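PDB 3E5P: alanine racemase from Enterococcus faecalis, which belongs to the pyridoxal-5'-phosphate-binding alanine racemase family, whose chains join a TIM-barrel N-terminal domain to a second domain and here pair as a dimer. Local coordinates for residues T135-I140 / F167-T172; T125-H130 / K159-E164. The protein carries 1 engineered substitution. One frame throughout, in Å; residues are numbered along the deposited sequence.

Contact 1: T135-I140 / F167-T172; sequences TGMGRI and FTHFST. With PLP (pyridoxal-5'-phosphate), chain J.
Thr168 OG1 is held between two groups: it accepts a hydrogen bond from Thr135 OG1 at 2.8 Å between the two oxygens, and it is also bonded to the carbonyl O of Val133. With OG1 of Thr168 trans to its own backbone N (chi1 -167°), the hydroxyl reaches across to the 135-140 loop. Thr135 OG1 has a weak second bond to Gln184 of helix 179-192, which places this link against that helix. A water adds a bridge beside it. The water accepts from Met137 N at 2.8 Å and more weakly from Thr135 N, and it donates weakly to His169 O.

Further along, Met137 has CG opposite the backbone N in torsion and a bend at chi2 (66°). SD thereby lies 3.6 Å from CB of Ser171, while Met137 CB rests 3.9 Å from His169 O. Cys313 of the second subunit packs on the same methionine.

His169 turns its ring to the cofactor. The PLP methyl C2A lies 3.6 Å above the ring plane, over its centre, and His169 CE1 approaches PLP N1 to 3.1 Å. Arg222 at ND1 and Tyr267 of the second subunit at NE2 fix the ring's rotation. The guanidinium of Arg139 has PLP O3 near its plane at the edge, but the 3.9 Å from NH1 to O3 marks proximity without a hydrogen bond. Two loops following neighbouring barrel strands thus line the PLP site at the C-terminal mouth of a TIM barrel, to which the second subunit adds Tyr267, bonded to His169.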
loop_
_atom_site.group_PDB
_atom_site.type_symbol
_atom_site.label_atom_id
_atom_site.label_comp_id
_atom_site.label_asym_id
_atom_site.label_seq_id
_atom_site.Cartn_x
_atom_site.Cartn_y
_atom_site.Cartn_z
ATOM N N THR C 135 -0.011 25.279 17.658
ATOM C CA THR C 135 -1.089 26.202 18.021
ATOM C C THR C 135 -2.397 25.616 17.495
ATOM O O THR C 135 -3.217 26.363 16.975
ATOM C CB THR C 135 -0.615 27.231 16.947
ATOM O OG1 THR C 135 -0.712 26.646 15.646
ATOM C CG2 THR C 135 0.811 27.674 17.195
ATOM N N GLY C 136 -2.608 24.304 17.600
ATOM C CA GLY C 136 -3.880 23.765 17.134
ATOM C C GLY C 136 -3.983 22.394 16.496
ATOM O O GLY C 136 -5.058 21.794 16.507
ATOM N N MET C 137 -2.894 21.895 15.922
ATOM C CA MET C 137 -2.912 20.580 15.288
ATOM C C MET C 137 -2.918 19.498 16.368
ATOM O O MET C 137 -3.427 18.400 16.155
ATOM C CB MET C 137 -1.695 20.423 14.369
ATOM C CG MET C 137 -1.600 19.094 13.620
ATOM S SD MET C 137 -2.888 18.792 12.385
ATOM C CE MET C 137 -2.797 17.023 12.259
ATOM N N GLY C 138 -2.357 19.821 17.530
ATOM C CA GLY C 138 -2.333 18.874 18.633
ATOM C C GLY C 138 -1.413 17.680 18.444
ATOM O O GLY C 138 -1.426 16.749 19.244
ATOM N N ARG C 139 -0.613 17.695 17.387
ATOM C CA ARG C 139 0.307 16.593 17.133
ATOM C C ARG C 139 1.611 16.759 17.932
ATOM O O ARG C 139 1.824 16.102 18.957
ATOM C CB ARG C 139 0.622 16.522 15.636
ATOM C CG ARG C 139 1.524 15.372 15.222
ATOM C CD ARG C 139 1.994 15.547 13.787
ATOM N NE ARG C 139 0.887 15.792 12.867
ATOM C CZ ARG C 139 1.031 15.986 11.559
ATOM N NH1 ARG C 139 2.236 15.960 11.007
ATOM N NH2 ARG C 139 -0.030 16.209 10.799
ATOM N N ILE C 140 2.470 17.660 17.470
ATOM C CA ILE C 140 3.753 17.886 18.118
ATOM C C ILE C 140 4.134 19.366 18.110
ATOM O O ILE C 140 3.649 20.129 17.277
ATOM C CB ILE C 140 4.838 17.054 17.403
ATOM C CG1 ILE C 140 4.720 15.587 17.820
ATOM C CG2 ILE C 140 6.198 17.598 17.690
ATOM C CD1 ILE C 140 5.770 14.680 17.197
ATOM N N PHE C 167 8.279 27.104 12.844
ATOM C CA PHE C 167 7.060 26.929 12.073
ATOM C C PHE C 167 5.917 26.273 12.812
ATOM O O PHE C 167 6.110 25.682 13.868
ATOM C CB PHE C 167 7.385 26.084 10.854
ATOM C CG PHE C 167 7.701 24.657 11.187
ATOM C CD1 PHE C 167 6.827 23.634 10.823
ATOM C CD2 PHE C 167 8.871 24.329 11.862
ATOM C CE1 PHE C 167 7.119 22.295 11.126
ATOM C CE2 PHE C 167 9.173 23.000 12.172
ATOM C CZ PHE C 167 8.299 21.982 11.803
ATOM N N THR C 168 4.726 26.377 12.232
ATOM C CA THR C 168 3.521 25.754 12.780
ATOM C C THR C 168 2.827 25.088 11.598
ATOM O O THR C 168 3.304 25.194 10.465
ATOM C CB THR C 168 2.560 26.781 13.425
ATOM O OG1 THR C 168 1.573 26.085 14.193
ATOM C CG2 THR C 168 1.851 27.601 12.365
ATOM N N HIS C 169 1.713 24.401 11.851
ATOM C CA HIS C 169 0.977 23.720 10.778
ATOM C C HIS C 169 -0.514 23.810 11.051
ATOM O O HIS C 169 -0.941 23.547 12.169
ATOM C CB HIS C 169 1.408 22.257 10.721
ATOM C CG HIS C 169 0.875 21.509 9.542
ATOM N ND1 HIS C 169 1.138 21.885 8.243
ATOM C CD2 HIS C 169 0.146 20.372 9.464
ATOM C CE1 HIS C 169 0.600 21.011 7.414
ATOM N NE2 HIS C 169 -0.006 20.080 8.128
ATOM N N PHE C 170 -1.301 24.173 10.036
ATOM C CA PHE C 170 -2.761 24.317 10.176
ATOM C C PHE C 170 -3.505 23.005 9.949
ATOM O O PHE C 170 -3.194 22.262 9.022
ATOM C CB PHE C 170 -3.296 25.364 9.191
ATOM C CG PHE C 170 -2.819 26.760 9.466
ATOM C CD1 PHE C 170 -3.334 27.487 10.528
ATOM C CD2 PHE C 170 -1.812 27.331 8.695
ATOM C CE1 PHE C 170 -2.851 28.769 10.827
ATOM C CE2 PHE C 170 -1.320 28.611 8.986
ATOM C CZ PHE C 170 -1.842 29.328 10.056
ATOM N N SER C 171 -4.498 22.731 10.788
ATOM C CA SER C 171 -5.286 21.504 10.673
ATOM C C SER C 171 -6.562 21.655 9.833
ATOM O O SER C 171 -7.118 20.656 9.368
ATOM C CB SER C 171 -5.684 21.009 12.062
ATOM O OG SER C 171 -6.595 21.905 12.681
ATOM N N THR C 172 -7.032 22.888 9.645
ATOM C CA THR C 172 -8.247 23.108 8.878
ATOM C C THR C 172 -8.147 24.229 7.848
ATOM O O THR C 172 -9.070 25.041 7.699
ATOM C CB THR C 172 -9.421 23.405 9.813
ATOM O OG1 THR C 172 -9.204 24.656 10.482
ATOM C CG2 THR C 172 -9.557 22.285 10.841
HETATM N N1 PLP J . 3.414 20.461 6.241
HETATM C C2 PLP J . 3.408 19.340 6.973
HETATM C C2A PLP J . 3.832 19.496 8.378
HETATM C C3 PLP J . 3.042 18.116 6.427
HETATM O O3 PLP J . 2.639 17.169 7.275
HETATM C C4 PLP J . 2.664 17.967 5.085
HETATM C C4A PLP J . 3.191 16.756 4.304
HETATM O O4A PLP J . 3.209 15.547 4.538
HETATM C C5 PLP J . 2.630 19.182 4.375
HETATM C C6 PLP J . 3.037 20.375 4.955
HETATM C C5A PLP J . 1.940 19.373 3.072
HETATM O O4P PLP J . 0.617 19.743 3.200
HETATM P P PLP J . -0.268 19.461 1.969
HETATM O O1P PLP J . -0.020 20.500 1.041
HETATM O O2P PLP J . -1.669 19.629 2.176
HETATM O O3P PLP J . 0.059 18.152 1.446
HETATM O O HOH W 1 -0.378 22.962 15.445
#

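Contact 2: T125-H130 / K159-E164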
loop_
_atom_site.group_PDB
_atom_site.type_symbol
_atom_site.label_atom_id
_atom_site.label_comp_id
_atom_site.label_asym_id
_atom_site.label_seq_id
_atom_site.Cartn_x
_atom_site.Cartn_y
_atom_site.Cartn_z
ATOM N N THR C 125 30.071 22.176 11.876
ATOM C CA THR C 125 28.884 21.665 11.217
ATOM C C THR C 125 27.706 21.833 12.158
ATOM O O THR C 125 27.197 20.868 12.700
ATOM C CB THR C 125 29.046 20.172 10.872
ATOM O OG1 THR C 125 30.320 19.963 10.243
ATOM C CG2 THR C 125 27.954 19.727 9.906
ATOM N N PRO C 126 27.266 23.075 12.375
ATOM C CA PRO C 126 26.131 23.264 13.279
ATOM C C PRO C 126 24.897 22.511 12.783
ATOM O O PRO C 126 24.730 22.308 11.583
ATOM C CB PRO C 126 25.946 24.783 13.289
ATOM C CG PRO C 126 26.385 25.175 11.920
ATOM C CD PRO C 126 27.632 24.342 11.720
ATOM N N LEU C 127 24.055 22.085 13.718
ATOM C CA LEU C 127 22.834 21.346 13.408
ATOM C C LEU C 127 21.729 22.350 13.101
ATOM O O LEU C 127 21.405 23.189 13.945
ATOM C CB LEU C 127 22.424 20.498 14.613
ATOM C CG LEU C 127 21.581 19.242 14.399
ATOM C CD1 LEU C 127 21.069 18.778 15.745
ATOM C CD2 LEU C 127 20.434 19.514 13.464
ATOM N N ARG C 128 21.169 22.270 11.894
ATOM C CA ARG C 128 20.089 23.171 11.474
ATOM C C ARG C 128 18.774 22.676 12.060
ATOM O O ARG C 128 18.263 21.636 11.642
ATOM C CB ARG C 128 19.935 23.182 9.954
ATOM C CG ARG C 128 21.161 23.518 9.138
ATOM C CD ARG C 128 20.842 23.255 7.675
ATOM N NE ARG C 128 21.889 23.690 6.767
ATOM C CZ ARG C 128 21.808 23.597 5.443
ATOM N NH1 ARG C 128 20.722 23.081 4.874
ATOM N NH2 ARG C 128 22.816 24.015 4.682
ATOM N N VAL C 129 18.219 23.421 13.009
ATOM C CA VAL C 129 16.967 23.010 13.620
ATOM C C VAL C 129 15.822 23.996 13.405
ATOM O O VAL C 129 16.007 25.208 13.472
ATOM C CB VAL C 129 17.142 22.784 15.142
ATOM C CG1 VAL C 129 18.521 22.198 15.418
ATOM C CG2 VAL C 129 16.939 24.090 15.900
ATOM N N HIS C 130 14.639 23.461 13.122
ATOM C CA HIS C 130 13.441 24.284 12.948
ATOM C C HIS C 130 12.546 23.931 14.132
ATOM O O HIS C 130 12.210 22.770 14.327
ATOM C CB HIS C 130 12.699 23.954 11.637
ATOM C CG HIS C 130 13.402 24.420 10.399
ATOM N ND1 HIS C 130 12.730 24.985 9.332
ATOM C CD2 HIS C 130 14.710 24.382 10.043
ATOM C CE1 HIS C 130 13.594 25.277 8.377
ATOM N NE2 HIS C 130 14.803 24.921 8.782
ATOM N N LYS C 159 26.732 27.295 19.900
ATOM C CA LYS C 159 27.278 27.316 18.546
ATOM C C LYS C 159 27.060 25.978 17.858
ATOM O O LYS C 159 27.084 25.896 16.632
ATOM C CB LYS C 159 28.785 27.600 18.576
ATOM C CG LYS C 159 29.250 28.567 19.657
ATOM C CD LYS C 159 30.783 28.662 19.694
ATOM C CE LYS C 159 31.294 29.496 20.885
ATOM N NZ LYS C 159 31.083 28.822 22.206
ATOM N N GLU C 160 26.873 24.925 18.648
ATOM C CA GLU C 160 26.667 23.588 18.097
ATOM C C GLU C 160 25.383 23.566 17.284
ATOM O O GLU C 160 25.215 22.752 16.382
ATOM C CB GLU C 160 26.577 22.552 19.218
ATOM C CG GLU C 160 27.861 22.358 20.018
ATOM C CD GLU C 160 28.248 23.578 20.832
ATOM O OE1 GLU C 160 27.584 23.838 21.857
ATOM O OE2 GLU C 160 29.214 24.272 20.448
ATOM N N PHE C 161 24.478 24.477 17.625
ATOM C CA PHE C 161 23.201 24.588 16.942
ATOM C C PHE C 161 23.178 25.765 15.974
ATOM O O PHE C 161 24.081 26.607 15.950
ATOM C CB PHE C 161 22.059 24.762 17.952
ATOM C CG PHE C 161 21.766 23.533 18.770
ATOM C CD1 PHE C 161 21.425 22.331 18.151
ATOM C CD2 PHE C 161 21.806 23.585 20.163
ATOM C CE1 PHE C 161 21.128 21.202 18.909
ATOM C CE2 PHE C 161 21.509 22.456 20.930
ATOM C CZ PHE C 161 21.170 21.266 20.304
ATOM N N LEU C 162 22.116 25.801 15.183
ATOM C CA LEU C 162 21.885 26.841 14.203
ATOM C C LEU C 162 20.412 26.716 13.913
ATOM O O LEU C 162 19.984 25.706 13.360
ATOM C CB LEU C 162 22.696 26.564 12.941
ATOM C CG LEU C 162 22.522 27.486 11.729
ATOM C CD1 LEU C 162 21.229 27.163 11.012
ATOM C CD2 LEU C 162 22.575 28.947 12.169
ATOM N N TRP C 163 19.618 27.705 14.303
ATOM C CA TRP C 163 18.198 27.576 14.034
ATOM C C TRP C 163 17.776 28.281 12.763
ATOM O O TRP C 163 17.725 29.504 12.664
ATOM C CB TRP C 163 17.347 27.981 15.252
ATOM C CG TRP C 163 17.078 29.410 15.474
ATOM C CD1 TRP C 163 17.992 30.399 15.624
ATOM C CD2 TRP C 163 15.793 30.008 15.689
ATOM N NE1 TRP C 163 17.362 31.589 15.931
ATOM C CE2 TRP C 163 16.010 31.374 15.977
ATOM C CE3 TRP C 163 14.482 29.521 15.670
ATOM C CZ2 TRP C 163 14.960 32.263 16.247
ATOM C CZ3 TRP C 163 13.438 30.405 15.939
ATOM C CH2 TRP C 163 13.686 31.762 16.224
ATOM N N GLU C 164 17.502 27.435 11.782
ATOM C CA GLU C 164 17.107 27.812 10.445
ATOM C C GLU C 164 15.684 28.375 10.424
ATOM O O GLU C 164 15.387 29.319 9.689
ATOM C CB GLU C 164 17.209 26.560 9.573
ATOM C CG GLU C 164 17.686 26.751 8.159
ATOM C CD GLU C 164 18.034 25.419 7.508
ATOM O OE1 GLU C 164 17.229 24.471 7.621
ATOM O OE2 GLU C 164 19.109 25.321 6.883
#
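Leu127 N donates to Glu160 O (3.0 Å) and Val129 N to Leu162 O (2.9 Å), backbone bonds between the parallel strands that begin at Leu127 and Phe161. Two return bonds, Leu162 N to Leu127 O and Glu164 N to Val129 O, are bent and weak. A CH...O contact from Arg128 CA to Leu162 O (3.2 Å) supplements them. The axes of the short segments diverge by 41°, consistent with the twist between neighbouring strands of a closed barrel.

Apolar contacts fall mainly on the face bearing Leu127, Val129, Phe161 and Trp163. Leu127 CD1 meets the Phe161 ring at its edge, 4.0 Å from CE1, and Val129 CG1 comes equally near CD1 of that ring. Helices 109-116 and 146-156 cover this outer layer.

Polar side chains meet farther along. The Glu164 chain, extended beyond CG (chi2 167°), carries its carboxylate to His130, whose NE2 donates to the anti lone pair of Glu164 OE1 over 2.7 Å, ring and carboxylate planes 82° apart; Ser103 also bonds OE1, and His203 bonds His130 ND1. Arg128 has its firmer salt bridge with Asp101, its link to Glu164 being doubtful. These are the two adjacent parallel strands of a beta-alpha-beta unit (strand 127-132, helix 146-156, strand 161-167) of the TIM barrel.

In the fold
From the N terminus the chain passes 125-130, 135-140, 159-164 and 167-172 in turn, so the two contacts alternate and their loops cross. Contact 2 closes a loop that contains helix 146-156, where the chain lays strand 161-167 beside strand 127-132. A few residues later contact 1 closes a second loop containing the same helix, joining the loops that leave those two strands. Contact 2 thus ties the beginnings of the strands, and contact 1 the segments beyond their ends, beside PLP. Their centres lie 23 Å apart, yet the two contacts touch through Phe167, whose CE2 packs 3.7 Å from CB of His130.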